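PDB 1ZVT: topoisomerase IV subunit A, which forms part of a DNA topoisomerase that probably decatenates and relaxes DNA, the C-terminal beta-pinwheel domain described here probably serving to bind the DNA. Local coordinates for residues 146-151 with 216-221; 162-167 with 173-178; 190-195 with 236-241; 194-197 with 201-204. All blocks are in the same frame, centred on the assembly; numbering follows the deposited sequence.

Interaction 1: residues 146-151 with 216-221; sequences MLLAIT and EELQKV
Leu148 meets Leu218 and Val221 through methyl groups alone, and the two branches of its isobutyl end divide the work. CD2 of Leu148 lies 4.3 Å from CD2 of Leu218, while CD1 of Leu148 lies 4.3 Å from CG2 of Val221. CG of Leu148 stands anti to the backbone N (chi1 176°), which carries the fork out from strand 146-151 toward the turn opposite. At these separations the methyls touch lightly, and just 83 Å² is buried between the segments. All three residues are nevertheless buried in the domain, and leucine and valine suit such a place because they offer two methyls each and no polar side-chain atom in need of a partner.

The hydrogen bonds lie on the side of 216-221 and set its shape. Lys220 N donates to Glu217 O over 3.0 Å, and Val221 N donates to Leu218 O over 3.1 Å. Because the second bond joins residues three apart, Leu218 and Val221 come onto the same face of the turning chain, both directed at Leu148. Leu218 O also receives a bond from Thr222 OG1.

Charge stays at the outer side, where Glu217 OE2 makes a salt bridge with Arg214.

Strand 146-151 is an inner strand of its sheet, flanked by strands 155-160 and 190-196. Leu148 leans on Met156 from the first and on Tyr194 and Leu196 from the second; it also reaches Leu202 of strand 201-206, which Leu218 touches too, so that helix 215-219 packs beside a core shared by two sheets.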
loop_
_atom_site.group_PDB
_atom_site.type_symbol
_atom_site.label_atom_id
_atom_site.label_comp_id
_atom_site.label_asym_id
_atom_site.label_seq_id
_atom_site.Cartn_x
_atom_site.Cartn_y
_atom_site.Cartn_z
ATOM N N MET A 146 -0.254 -15.572 -4.104
ATOM C CA MET A 146 0.179 -15.154 -5.441
ATOM C C MET A 146 0.200 -13.633 -5.516
ATOM O O MET A 146 -0.681 -12.968 -4.990
ATOM C CB MET A 146 -0.787 -15.648 -6.518
ATOM C CG MET A 146 -0.946 -17.154 -6.577
ATOM S SD MET A 146 0.628 -17.928 -6.964
ATOM C CE MET A 146 0.926 -17.393 -8.602
ATOM N N LEU A 147 1.217 -13.094 -6.160
ATOM C CA LEU A 147 1.279 -11.668 -6.489
ATOM C C LEU A 147 0.618 -11.500 -7.851
ATOM O O LEU A 147 0.867 -12.287 -8.761
ATOM C CB LEU A 147 2.756 -11.223 -6.552
ATOM C CG LEU A 147 3.082 -9.764 -6.906
ATOM C CD1 LEU A 147 4.432 -9.378 -6.318
ATOM C CD2 LEU A 147 3.052 -9.530 -8.423
ATOM N N LEU A 148 -0.242 -10.496 -7.980
ATOM C CA LEU A 148 -0.913 -10.234 -9.245
ATOM C C LEU A 148 -0.698 -8.772 -9.570
ATOM O O LEU A 148 -0.991 -7.886 -8.745
ATOM C CB LEU A 148 -2.411 -10.564 -9.165
ATOM C CG LEU A 148 -3.206 -10.238 -10.428
ATOM C CD1 LEU A 148 -2.772 -11.069 -11.640
ATOM C CD2 LEU A 148 -4.696 -10.404 -10.196
ATOM N N ALA A 149 -0.092 -8.528 -10.729
ATOM C CA ALA A 149 0.197 -7.167 -11.157
ATOM C C ALA A 149 -0.588 -6.876 -12.408
ATOM O O ALA A 149 -0.693 -7.728 -13.295
ATOM C CB ALA A 149 1.719 -7.027 -11.490
ATOM N N ILE A 150 -1.140 -5.666 -12.491
ATOM C CA ILE A 150 -1.871 -5.221 -13.681
ATOM C C ILE A 150 -1.307 -3.863 -14.072
ATOM O O ILE A 150 -1.232 -2.969 -13.233
ATOM C CB ILE A 150 -3.400 -5.042 -13.403
ATOM C CG1 ILE A 150 -3.974 -6.353 -12.814
ATOM C CG2 ILE A 150 -4.126 -4.609 -14.701
ATOM C CD1 ILE A 150 -5.465 -6.198 -12.416
ATOM N N THR A 151 -0.888 -3.711 -15.325
ATOM C CA THR A 151 -0.319 -2.433 -15.769
ATOM C C THR A 151 -1.358 -1.454 -16.331
ATOM O O THR A 151 -2.481 -1.852 -16.690
ATOM C CB THR A 151 0.767 -2.626 -16.858
ATOM O OG1 THR A 151 0.164 -3.040 -18.088
ATOM C CG2 THR A 151 1.779 -3.684 -16.428
ATOM N N GLU A 216 -9.033 -20.522 -12.970
ATOM C CA GLU A 216 -8.773 -21.030 -14.325
ATOM C C GLU A 216 -8.212 -19.955 -15.251
ATOM O O GLU A 216 -7.196 -20.176 -15.912
ATOM C CB GLU A 216 -10.017 -21.706 -14.926
ATOM C CG GLU A 216 -10.415 -23.025 -14.224
ATOM C CD GLU A 216 -11.340 -22.852 -13.010
ATOM O OE1 GLU A 216 -11.480 -21.736 -12.456
ATOM O OE2 GLU A 216 -11.935 -23.868 -12.597
ATOM N N GLU A 217 -8.854 -18.787 -15.283
ATOM C CA GLU A 217 -8.369 -17.681 -16.106
ATOM C C GLU A 217 -7.035 -17.113 -15.583
ATOM O O GLU A 217 -6.158 -16.757 -16.358
ATOM C CB GLU A 217 -9.422 -16.570 -16.199
ATOM C CG GLU A 217 -10.659 -16.917 -17.052
ATOM C CD GLU A 217 -11.676 -17.787 -16.325
ATOM O OE1 GLU A 217 -11.642 -17.846 -15.080
ATOM O OE2 GLU A 217 -12.521 -18.431 -17.000
ATOM N N LEU A 218 -6.878 -17.033 -14.264
ATOM C CA LEU A 218 -5.641 -16.458 -13.714
ATOM C C LEU A 218 -4.423 -17.354 -13.969
ATOM O O LEU A 218 -3.313 -16.861 -14.080
ATOM C CB LEU A 218 -5.788 -16.114 -12.229
ATOM C CG LEU A 218 -6.836 -15.026 -11.928
ATOM C CD1 LEU A 218 -7.199 -15.019 -10.442
ATOM C CD2 LEU A 218 -6.370 -13.641 -12.395
ATOM N N GLN A 219 -4.632 -18.669 -14.092
ATOM C CA GLN A 219 -3.541 -19.576 -14.488
ATOM C C GLN A 219 -2.939 -19.135 -15.828
ATOM O O GLN A 219 -1.729 -19.279 -16.053
ATOM C CB GLN A 219 -4.026 -21.039 -14.567
ATOM C CG GLN A 219 -4.598 -21.560 -13.242
ATOM C CD GLN A 219 -4.783 -23.082 -13.185
ATOM O OE1 GLN A 219 -5.284 -23.719 -14.133
ATOM N NE2 GLN A 219 -4.406 -23.670 -12.050
ATOM N N LYS A 220 -3.785 -18.575 -16.696
ATOM C CA LYS A 220 -3.391 -18.142 -18.035
ATOM C C LYS A 220 -2.498 -16.899 -18.061
ATOM O O LYS A 220 -1.837 -16.640 -19.067
ATOM C CB LYS A 220 -4.629 -17.867 -18.913
ATOM C CG LYS A 220 -5.653 -19.009 -19.008
ATOM C CD LYS A 220 -5.301 -20.027 -20.064
ATOM C CE LYS A 220 -6.246 -21.226 -20.021
ATOM N NZ LYS A 220 -5.774 -22.295 -20.947
ATOM N N VAL A 221 -2.504 -16.115 -16.988
ATOM C CA VAL A 221 -1.615 -14.950 -16.913
ATOM C C VAL A 221 -0.454 -15.204 -15.955
ATOM O O VAL A 221 0.295 -14.292 -15.653
ATOM C CB VAL A 221 -2.363 -13.597 -16.534
ATOM C CG1 VAL A 221 -3.504 -13.305 -17.525
ATOM C CG2 VAL A 221 -2.863 -13.621 -15.096
#

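Interaction 2: residues 162-167 with 173-178; sequences SDLPQL and NKIINI
Leu164 reaches across to Ile175 and the backbone beside it. From CB, CG is set anti to the backbone N (chi1 -171°), and this brings the forked end over to the second segment. There CD1 lies 3.9 Å from Ile175 CG1 and 4.1 Å from Asn173 O, while CD2 meets the same Ile175 CG1 at 4.1 Å. Both branches thus rest on one methylene, a fit that leucine's fork suits well at this buried end of the contact. Leu99 on strand 97-101 borders Leu164 as well.

Strand 173-174 is an outermost strand of an antiparallel sheet, added beside strand 106-111 with the order 3-1-2-4, as in the blades of a beta-pinwheel. Segment 162-167 also bonds to strand 106-111, with Pro165 and Leu167 both paired to the backbone of Val109. Having no N-H, the proline can join only through its O.

At the more exposed end a polar side chain joins the packing. The amide of Asn173 lies against the ring of Pro165, its ND2 3.5 Å from Pro165 CG, and Leu167 CD1 closes on the same ND2 at 4.1 Å. A water bridges the segments: it donates to Pro165 O at 2.7 Å and accepts from Asn173 ND2 at 2.9 Å, a use of the amide N-H that suits asparagine here. Arg225 touches Leu164, Pro165 and Asn173, and its NH1 bonds to Lys174 O.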
loop_
_atom_site.group_PDB
_atom_site.type_symbol
_atom_site.label_atom_id
_atom_site.label_comp_id
_atom_site.label_asym_id
_atom_site.label_seq_id
_atom_site.Cartn_x
_atom_site.Cartn_y
_atom_site.Cartn_z
ATOM N N SER A 162 6.542 -15.374 -3.003
ATOM C CA SER A 162 7.865 -15.878 -2.566
ATOM C C SER A 162 8.965 -15.697 -3.609
ATOM O O SER A 162 10.142 -15.726 -3.264
ATOM C CB SER A 162 7.779 -17.355 -2.161
ATOM O OG SER A 162 7.225 -18.138 -3.206
ATOM N N ASP A 163 8.594 -15.537 -4.881
ATOM C CA ASP A 163 9.558 -15.289 -5.962
ATOM C C ASP A 163 10.224 -13.912 -5.887
ATOM O O ASP A 163 11.302 -13.702 -6.462
ATOM C CB ASP A 163 8.892 -15.437 -7.337
ATOM C CG ASP A 163 8.751 -16.883 -7.781
ATOM O OD1 ASP A 163 9.121 -17.792 -6.999
ATOM O OD2 ASP A 163 8.268 -17.092 -8.923
ATOM N N LEU A 164 9.595 -12.977 -5.182
ATOM C CA LEU A 164 10.138 -11.645 -5.053
ATOM C C LEU A 164 11.103 -11.555 -3.860
ATOM O O LEU A 164 10.695 -11.797 -2.706
ATOM C CB LEU A 164 8.991 -10.642 -4.881
ATOM C CG LEU A 164 9.385 -9.164 -4.934
ATOM C CD1 LEU A 164 9.988 -8.769 -6.269
ATOM C CD2 LEU A 164 8.161 -8.340 -4.660
ATOM N N PRO A 165 12.386 -11.229 -4.121
ATOM C CA PRO A 165 13.374 -11.198 -3.042
ATOM C C PRO A 165 13.013 -10.251 -1.910
ATOM O O PRO A 165 12.420 -9.184 -2.131
ATOM C CB PRO A 165 14.660 -10.733 -3.750
ATOM C CG PRO A 165 14.501 -11.206 -5.161
ATOM C CD PRO A 165 13.016 -10.943 -5.431
ATOM N N GLN A 166 13.366 -10.673 -0.696
ATOM C CA GLN A 166 13.204 -9.862 0.499
ATOM C C GLN A 166 14.354 -8.866 0.654
ATOM O O GLN A 166 15.515 -9.225 0.499
ATOM C CB GLN A 166 13.073 -10.766 1.734
ATOM C CG GLN A 166 12.884 -10.004 3.040
ATOM C CD GLN A 166 12.461 -10.877 4.208
ATOM O OE1 GLN A 166 12.272 -12.087 4.067
ATOM N NE2 GLN A 166 12.290 -10.257 5.373
ATOM N N LEU A 167 14.017 -7.613 0.937
ATOM C CA LEU A 167 14.986 -6.544 1.184
ATOM C C LEU A 167 14.520 -5.713 2.374
ATOM O O LEU A 167 13.362 -5.824 2.795
ATOM C CB LEU A 167 15.116 -5.634 -0.049
ATOM C CG LEU A 167 15.712 -6.227 -1.330
ATOM C CD1 LEU A 167 15.583 -5.210 -2.453
ATOM C CD2 LEU A 167 17.193 -6.692 -1.153
ATOM N N ASN A 173 13.502 -5.160 -6.778
ATOM C CA ASN A 173 13.776 -5.899 -8.005
ATOM C C ASN A 173 12.531 -5.855 -8.888
ATOM O O ASN A 173 11.441 -5.543 -8.410
ATOM C CB ASN A 173 14.129 -7.337 -7.655
ATOM C CG ASN A 173 15.440 -7.441 -6.898
ATOM O OD1 ASN A 173 16.500 -7.147 -7.451
ATOM N ND2 ASN A 173 15.373 -7.832 -5.634
ATOM N N LYS A 174 12.694 -6.154 -10.175
ATOM C CA LYS A 174 11.592 -6.078 -11.118
ATOM C C LYS A 174 10.485 -7.083 -10.787
ATOM O O LYS A 174 10.731 -8.294 -10.628
ATOM C CB LYS A 174 12.111 -6.321 -12.547
ATOM C CG LYS A 174 11.088 -5.982 -13.622
ATOM C CD LYS A 174 11.688 -6.104 -15.029
ATOM C CE LYS A 174 12.724 -5.013 -15.282
ATOM N NZ LYS A 174 13.434 -5.228 -16.591
ATOM N N ILE A 175 9.262 -6.564 -10.692
ATOM C CA ILE A 175 8.042 -7.361 -10.545
ATOM C C ILE A 175 7.487 -7.679 -11.935
ATOM O O ILE A 175 7.243 -8.832 -12.269
ATOM C CB ILE A 175 7.001 -6.568 -9.715
ATOM C CG1 ILE A 175 7.491 -6.464 -8.268
ATOM C CG2 ILE A 175 5.592 -7.197 -9.798
ATOM C CD1 ILE A 175 6.720 -5.440 -7.417
ATOM N N ILE A 176 7.303 -6.633 -12.739
ATOM C CA ILE A 176 6.760 -6.756 -14.078
ATOM C C ILE A 176 7.527 -5.791 -14.978
ATOM O O ILE A 176 7.895 -4.699 -14.544
ATOM C CB ILE A 176 5.220 -6.482 -14.062
ATOM C CG1 ILE A 176 4.604 -6.634 -15.455
ATOM C CG2 ILE A 176 4.919 -5.090 -13.506
ATOM C CD1 ILE A 176 3.078 -6.736 -15.455
ATOM N N ASN A 177 7.805 -6.188 -16.216
ATOM C CA ASN A 177 8.619 -5.330 -17.078
ATOM C C ASN A 177 7.824 -4.188 -17.674
ATOM O O ASN A 177 6.893 -4.403 -18.441
ATOM C CB ASN A 177 9.267 -6.115 -18.209
ATOM C CG ASN A 177 10.253 -5.263 -18.987
ATOM O OD1 ASN A 177 10.093 -5.041 -20.194
ATOM N ND2 ASN A 177 11.270 -4.773 -18.300
ATOM N N ILE A 178 8.176 -2.982 -17.270
ATOM C CA ILE A 178 7.641 -1.759 -17.861
ATOM C C ILE A 178 8.878 -0.939 -18.264
ATOM O O ILE A 178 9.716 -0.622 -17.420
ATOM C CB ILE A 178 6.778 -0.993 -16.852
ATOM C CG1 ILE A 178 5.662 -1.929 -16.315
ATOM C CG2 ILE A 178 6.176 0.276 -17.499
ATOM C CD1 ILE A 178 4.841 -1.344 -15.220
HETATM O O HOH W 1 12.747 -7.749 -4.424
#

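Interaction 3: residues 190-195 with 236-241; sequences LAQLYV and QRIDRV
The hydroxyl oxygen of Tyr194 faces both methyls of Val241. OH lies 3.4 Å from CG2 and 3.5 Å from CG1 of that valine, so the branched end of one side chain closes on the end of the other, the two having come from opposite directions. With chi1 at 179°, Val241 puts CG1 opposite its backbone N and CG2 opposite its carbonyl carbon, and both methyls are turned to the tyrosine. CG1 also comes within 4.1 Å of Tyr194 CZ, lying obliquely to the ring. A tyrosine suits this place near the surface: its ring gives apolar area to the valine and its length carries the hydroxyl across to the neighbouring segment.

The second point of contact is thinner. Gln192 CG lies 4.4 Å from Ile238 CD1, so the glutamine contributes its aliphatic stem.

A classic beta bulge lies near the start of each strand. Ala191 and Gln192 both face Ile150 of strand 146-151, and the nearly helical backbone of Ala191 (psi -42°) lets two consecutive residues direct their CB atoms to the same side, toward 236-241. Asp239 and Arg240, at the entry to strand 240-244, likewise both face His205 of strand 201-206, and Asp239 OD2 accepts a hydrogen bond from Gly207 N. The two strands belong to different sheets: 190-196 is an outermost strand of a four-stranded antiparallel sheet, and 240-244 is an outermost strand of the three-stranded one. Ile238 goes on to rest against Ile204, and Tyr194 against Leu148 and Ile150.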
loop_
_atom_site.group_PDB
_atom_site.type_symbol
_atom_site.label_atom_id
_atom_site.label_comp_id
_atom_site.label_asym_id
_atom_site.label_seq_id
_atom_site.Cartn_x
_atom_site.Cartn_y
_atom_site.Cartn_z
ATOM N N LEU A 190 2.649 0.442 -13.224
ATOM C CA LEU A 190 1.937 -0.593 -12.497
ATOM C C LEU A 190 0.687 0.078 -11.889
ATOM O O LEU A 190 0.814 0.987 -11.048
ATOM C CB LEU A 190 2.893 -1.213 -11.458
ATOM C CG LEU A 190 2.402 -2.260 -10.476
ATOM C CD1 LEU A 190 1.821 -3.463 -11.232
ATOM C CD2 LEU A 190 3.548 -2.658 -9.541
ATOM N N ALA A 191 -0.502 -0.331 -12.369
ATOM C CA ALA A 191 -1.808 0.238 -11.980
ATOM C C ALA A 191 -2.401 -0.388 -10.743
ATOM O O ALA A 191 -2.999 0.327 -9.923
ATOM C CB ALA A 191 -2.808 0.072 -13.115
ATOM N N GLN A 192 -2.300 -1.710 -10.638
ATOM C CA GLN A 192 -2.846 -2.424 -9.485
ATOM C C GLN A 192 -1.862 -3.502 -9.087
ATOM O O GLN A 192 -1.220 -4.094 -9.958
ATOM C CB GLN A 192 -4.147 -3.136 -9.848
ATOM C CG GLN A 192 -5.243 -2.234 -10.447
ATOM C CD GLN A 192 -6.137 -1.575 -9.433
ATOM O OE1 GLN A 192 -6.825 -0.608 -9.760
ATOM N NE2 GLN A 192 -6.179 -2.105 -8.223
ATOM N N LEU A 193 -1.764 -3.773 -7.794
ATOM C CA LEU A 193 -0.875 -4.826 -7.322
ATOM C C LEU A 193 -1.495 -5.492 -6.119
ATOM O O LEU A 193 -1.732 -4.823 -5.082
ATOM C CB LEU A 193 0.473 -4.207 -6.893
ATOM C CG LEU A 193 1.602 -5.131 -6.406
ATOM C CD1 LEU A 193 2.010 -6.128 -7.507
ATOM C CD2 LEU A 193 2.829 -4.324 -5.985
ATOM N N TYR A 194 -1.721 -6.793 -6.229
ATOM C CA TYR A 194 -2.398 -7.548 -5.148
ATOM C C TYR A 194 -1.586 -8.738 -4.691
ATOM O O TYR A 194 -0.737 -9.227 -5.428
ATOM C CB TYR A 194 -3.722 -8.104 -5.677
ATOM C CG TYR A 194 -4.577 -7.156 -6.461
ATOM C CD1 TYR A 194 -4.789 -7.366 -7.825
ATOM C CD2 TYR A 194 -5.203 -6.077 -5.849
ATOM C CE1 TYR A 194 -5.612 -6.516 -8.555
ATOM C CE2 TYR A 194 -6.019 -5.209 -6.582
ATOM C CZ TYR A 194 -6.205 -5.450 -7.928
ATOM O OH TYR A 194 -6.998 -4.633 -8.692
ATOM N N VAL A 195 -1.899 -9.244 -3.493
ATOM C CA VAL A 195 -1.384 -10.528 -3.061
ATOM C C VAL A 195 -2.626 -11.314 -2.690
ATOM O O VAL A 195 -3.446 -10.854 -1.861
ATOM C CB VAL A 195 -0.360 -10.421 -1.912
ATOM C CG1 VAL A 195 0.023 -11.802 -1.436
ATOM C CG2 VAL A 195 0.898 -9.645 -2.381
ATOM N N GLN A 236 -8.028 -0.980 -19.451
ATOM C CA GLN A 236 -7.401 0.280 -19.104
ATOM C C GLN A 236 -8.439 1.133 -18.389
ATOM O O GLN A 236 -9.629 1.023 -18.703
ATOM C CB GLN A 236 -6.960 1.013 -20.367
ATOM C CG GLN A 236 -5.841 0.332 -21.104
ATOM C CD GLN A 236 -5.287 1.220 -22.178
ATOM O OE1 GLN A 236 -4.367 2.007 -21.942
ATOM N NE2 GLN A 236 -5.852 1.126 -23.357
ATOM N N ARG A 237 -7.983 1.966 -17.444
ATOM C CA ARG A 237 -8.844 2.832 -16.624
ATOM C C ARG A 237 -9.857 1.982 -15.873
ATOM O O ARG A 237 -11.055 2.225 -15.903
ATOM C CB ARG A 237 -9.502 3.957 -17.445
ATOM C CG ARG A 237 -8.466 4.830 -18.194
ATOM C CD ARG A 237 -9.107 6.093 -18.754
ATOM N NE ARG A 237 -10.248 5.813 -19.627
ATOM C CZ ARG A 237 -10.720 6.661 -20.542
ATOM N NH1 ARG A 237 -10.139 7.842 -20.735
ATOM N NH2 ARG A 237 -11.767 6.319 -21.282
ATOM N N ILE A 238 -9.349 0.929 -15.246
ATOM C CA ILE A 238 -10.202 0.095 -14.384
ATOM C C ILE A 238 -10.879 0.967 -13.327
ATOM O O ILE A 238 -10.212 1.789 -12.676
ATOM C CB ILE A 238 -9.345 -0.940 -13.662
ATOM C CG1 ILE A 238 -8.784 -1.940 -14.660
ATOM C CG2 ILE A 238 -10.165 -1.694 -12.613
ATOM C CD1 ILE A 238 -7.680 -2.840 -14.033
ATOM N N ASP A 239 -12.194 0.796 -13.140
ATOM C CA ASP A 239 -12.873 1.560 -12.103
ATOM C C ASP A 239 -13.546 0.731 -11.013
ATOM O O ASP A 239 -13.969 1.289 -10.009
ATOM C CB ASP A 239 -13.820 2.598 -12.700
ATOM C CG ASP A 239 -14.850 1.986 -13.612
ATOM O OD1 ASP A 239 -15.409 0.921 -13.277
ATOM O OD2 ASP A 239 -15.072 2.567 -14.697
ATOM N N ARG A 240 -13.602 -0.589 -11.158
ATOM C CA ARG A 240 -14.091 -1.402 -10.041
ATOM C C ARG A 240 -13.388 -2.737 -10.061
ATOM O O ARG A 240 -13.252 -3.322 -11.133
ATOM C CB ARG A 240 -15.627 -1.595 -10.144
ATOM C CG ARG A 240 -16.267 -2.253 -8.903
ATOM C CD ARG A 240 -17.815 -2.359 -9.051
ATOM N NE ARG A 240 -18.485 -1.055 -9.241
ATOM C CZ ARG A 240 -19.815 -0.890 -9.215
ATOM N NH1 ARG A 240 -20.617 -1.937 -9.015
ATOM N NH2 ARG A 240 -20.350 0.311 -9.409
ATOM N N VAL A 241 -12.929 -3.205 -8.895
ATOM C CA VAL A 241 -12.353 -4.534 -8.783
ATOM C C VAL A 241 -12.969 -5.192 -7.558
ATOM O O VAL A 241 -13.027 -4.586 -6.494
ATOM C CB VAL A 241 -10.824 -4.506 -8.592
ATOM C CG1 VAL A 241 -10.293 -5.926 -8.458
ATOM C CG2 VAL A 241 -10.118 -3.803 -9.760
#

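Interaction 4: residues 194-197 with 201-204; sequences YVLP and TLTI
Leu202 splits its two methyls between Leu196 and Tyr194. CD1 of Leu202 lies 3.7 Å from CD1 and 3.8 Å from CD2 of Leu196, so one methyl sits against both prongs of the opposing fork. CD2 of Leu202 approaches the Tyr194 ring obliquely, 3.8 Å from CE1 and 4.1 Å from CD1. The leucine's CG lies anti to its own carbonyl carbon (chi1 -88°), a torsion off the staggered value by nearly 30°, with which the two methyls point to different neighbours. Branched leucines suit the buried end of this contact, while the Tyr194 ring offers CE1 and CD1 to the other methyl. With an alanine here in place of Leu202, a gap would probably open between the two strands, the Leu196 fork and the near side of the Tyr194 ring each losing one of its apolar partners.

Backbone pairing fixes these side chains from behind. Tyr194 is bonded to Leu148 and Leu196 to Met146 within one sheet, while Leu202 is bonded to Leu213 within the other. Leu148 touches all three side chains, and Ile243 of strand 240-244 borders Tyr194 and Leu196.

Pro197 O accepts a hydrogen bond from Ser200 OG in the short link between the strands. The chain thus passes directly from an outermost strand of a four-stranded sheet to the middle strand of the next, and their apolar faces pack together, the blade-to-blade arrangement of a beta-pinwheel.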
loop_
_atom_site.group_PDB
_atom_site.type_symbol
_atom_site.label_atom_id
_atom_site.label_comp_id
_atom_site.label_asym_id
_atom_site.label_seq_id
_atom_site.Cartn_x
_atom_site.Cartn_y
_atom_site.Cartn_z
ATOM N N TYR A 194 -1.721 -6.793 -6.229
ATOM C CA TYR A 194 -2.398 -7.548 -5.148
ATOM C C TYR A 194 -1.586 -8.738 -4.691
ATOM O O TYR A 194 -0.737 -9.227 -5.428
ATOM C CB TYR A 194 -3.722 -8.104 -5.677
ATOM C CG TYR A 194 -4.577 -7.156 -6.461
ATOM C CD1 TYR A 194 -4.789 -7.366 -7.825
ATOM C CD2 TYR A 194 -5.203 -6.077 -5.849
ATOM C CE1 TYR A 194 -5.612 -6.516 -8.555
ATOM C CE2 TYR A 194 -6.019 -5.209 -6.582
ATOM C CZ TYR A 194 -6.205 -5.450 -7.928
ATOM O OH TYR A 194 -6.998 -4.633 -8.692
ATOM N N VAL A 195 -1.899 -9.244 -3.493
ATOM C CA VAL A 195 -1.384 -10.528 -3.061
ATOM C C VAL A 195 -2.626 -11.314 -2.690
ATOM O O VAL A 195 -3.446 -10.854 -1.861
ATOM C CB VAL A 195 -0.360 -10.421 -1.912
ATOM C CG1 VAL A 195 0.023 -11.802 -1.436
ATOM C CG2 VAL A 195 0.898 -9.645 -2.381
ATOM N N LEU A 196 -2.816 -12.427 -3.390
ATOM C CA LEU A 196 -4.061 -13.177 -3.334
ATOM C C LEU A 196 -3.752 -14.620 -2.993
ATOM O O LEU A 196 -2.754 -15.175 -3.444
ATOM C CB LEU A 196 -4.755 -13.231 -4.703
ATOM C CG LEU A 196 -4.784 -12.147 -5.771
ATOM C CD1 LEU A 196 -4.918 -12.788 -7.152
ATOM C CD2 LEU A 196 -5.946 -11.237 -5.499
ATOM N N PRO A 197 -4.648 -15.258 -2.261
ATOM C CA PRO A 197 -4.614 -16.725 -2.219
ATOM C C PRO A 197 -4.729 -17.280 -3.633
ATOM O O PRO A 197 -5.586 -16.826 -4.404
ATOM C CB PRO A 197 -5.864 -17.100 -1.429
ATOM C CG PRO A 197 -6.314 -15.869 -0.772
ATOM C CD PRO A 197 -5.728 -14.675 -1.459
ATOM N N THR A 201 -10.919 -15.213 -7.116
ATOM C CA THR A 201 -11.577 -14.752 -8.336
ATOM C C THR A 201 -11.549 -13.234 -8.294
ATOM O O THR A 201 -11.738 -12.661 -7.231
ATOM C CB THR A 201 -13.045 -15.239 -8.409
ATOM O OG1 THR A 201 -13.062 -16.670 -8.490
ATOM C CG2 THR A 201 -13.785 -14.646 -9.593
ATOM N N LEU A 202 -11.244 -12.620 -9.441
ATOM C CA LEU A 202 -11.265 -11.165 -9.626
ATOM C C LEU A 202 -12.323 -10.808 -10.654
ATOM O O LEU A 202 -12.371 -11.390 -11.751
ATOM C CB LEU A 202 -9.909 -10.652 -10.129
ATOM C CG LEU A 202 -8.899 -10.309 -9.028
ATOM C CD1 LEU A 202 -8.144 -11.527 -8.575
ATOM C CD2 LEU A 202 -7.949 -9.284 -9.567
ATOM N N THR A 203 -13.153 -9.833 -10.317
ATOM C CA THR A 203 -14.098 -9.297 -11.273
ATOM C C THR A 203 -13.684 -7.853 -11.478
ATOM O O THR A 203 -13.580 -7.112 -10.520
ATOM C CB THR A 203 -15.533 -9.374 -10.742
ATOM O OG1 THR A 203 -15.871 -10.754 -10.499
ATOM C CG2 THR A 203 -16.508 -8.794 -11.728
ATOM N N ILE A 204 -13.431 -7.482 -12.726
ATOM C CA ILE A 204 -12.858 -6.171 -13.039
ATOM C C ILE A 204 -13.814 -5.449 -13.966
ATOM O O ILE A 204 -14.252 -6.025 -14.971
ATOM C CB ILE A 204 -11.454 -6.334 -13.710
ATOM C CG1 ILE A 204 -10.499 -7.126 -12.805
ATOM C CG2 ILE A 204 -10.849 -4.983 -14.093
ATOM C CD1 ILE A 204 -9.136 -7.427 -13.425
#

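How the interactions relate
Along the chain, interaction 1 opens first, at strand 146-151, and closes a long loop at 216-221. Interaction 2 lies wholly within that loop and ties 162-167 to 173-178 at the edge of the sheet of strands 97-101 and 106-111; Ile175 and Ile176 pack on strand 146-151. Interactions 3 and 4 then start from the same strand, 190-196, which pairs with 146-151. Interaction 4 closes almost at once, at 201-204, still within the span of interaction 1, whereas interaction 3 runs on to 236-241 and so crosses interaction 1. Together, interactions 1, 3 and 4 join the sheet of strands 146-151 and 190-196 to the C-terminal three-stranded sheet and helix 215-219.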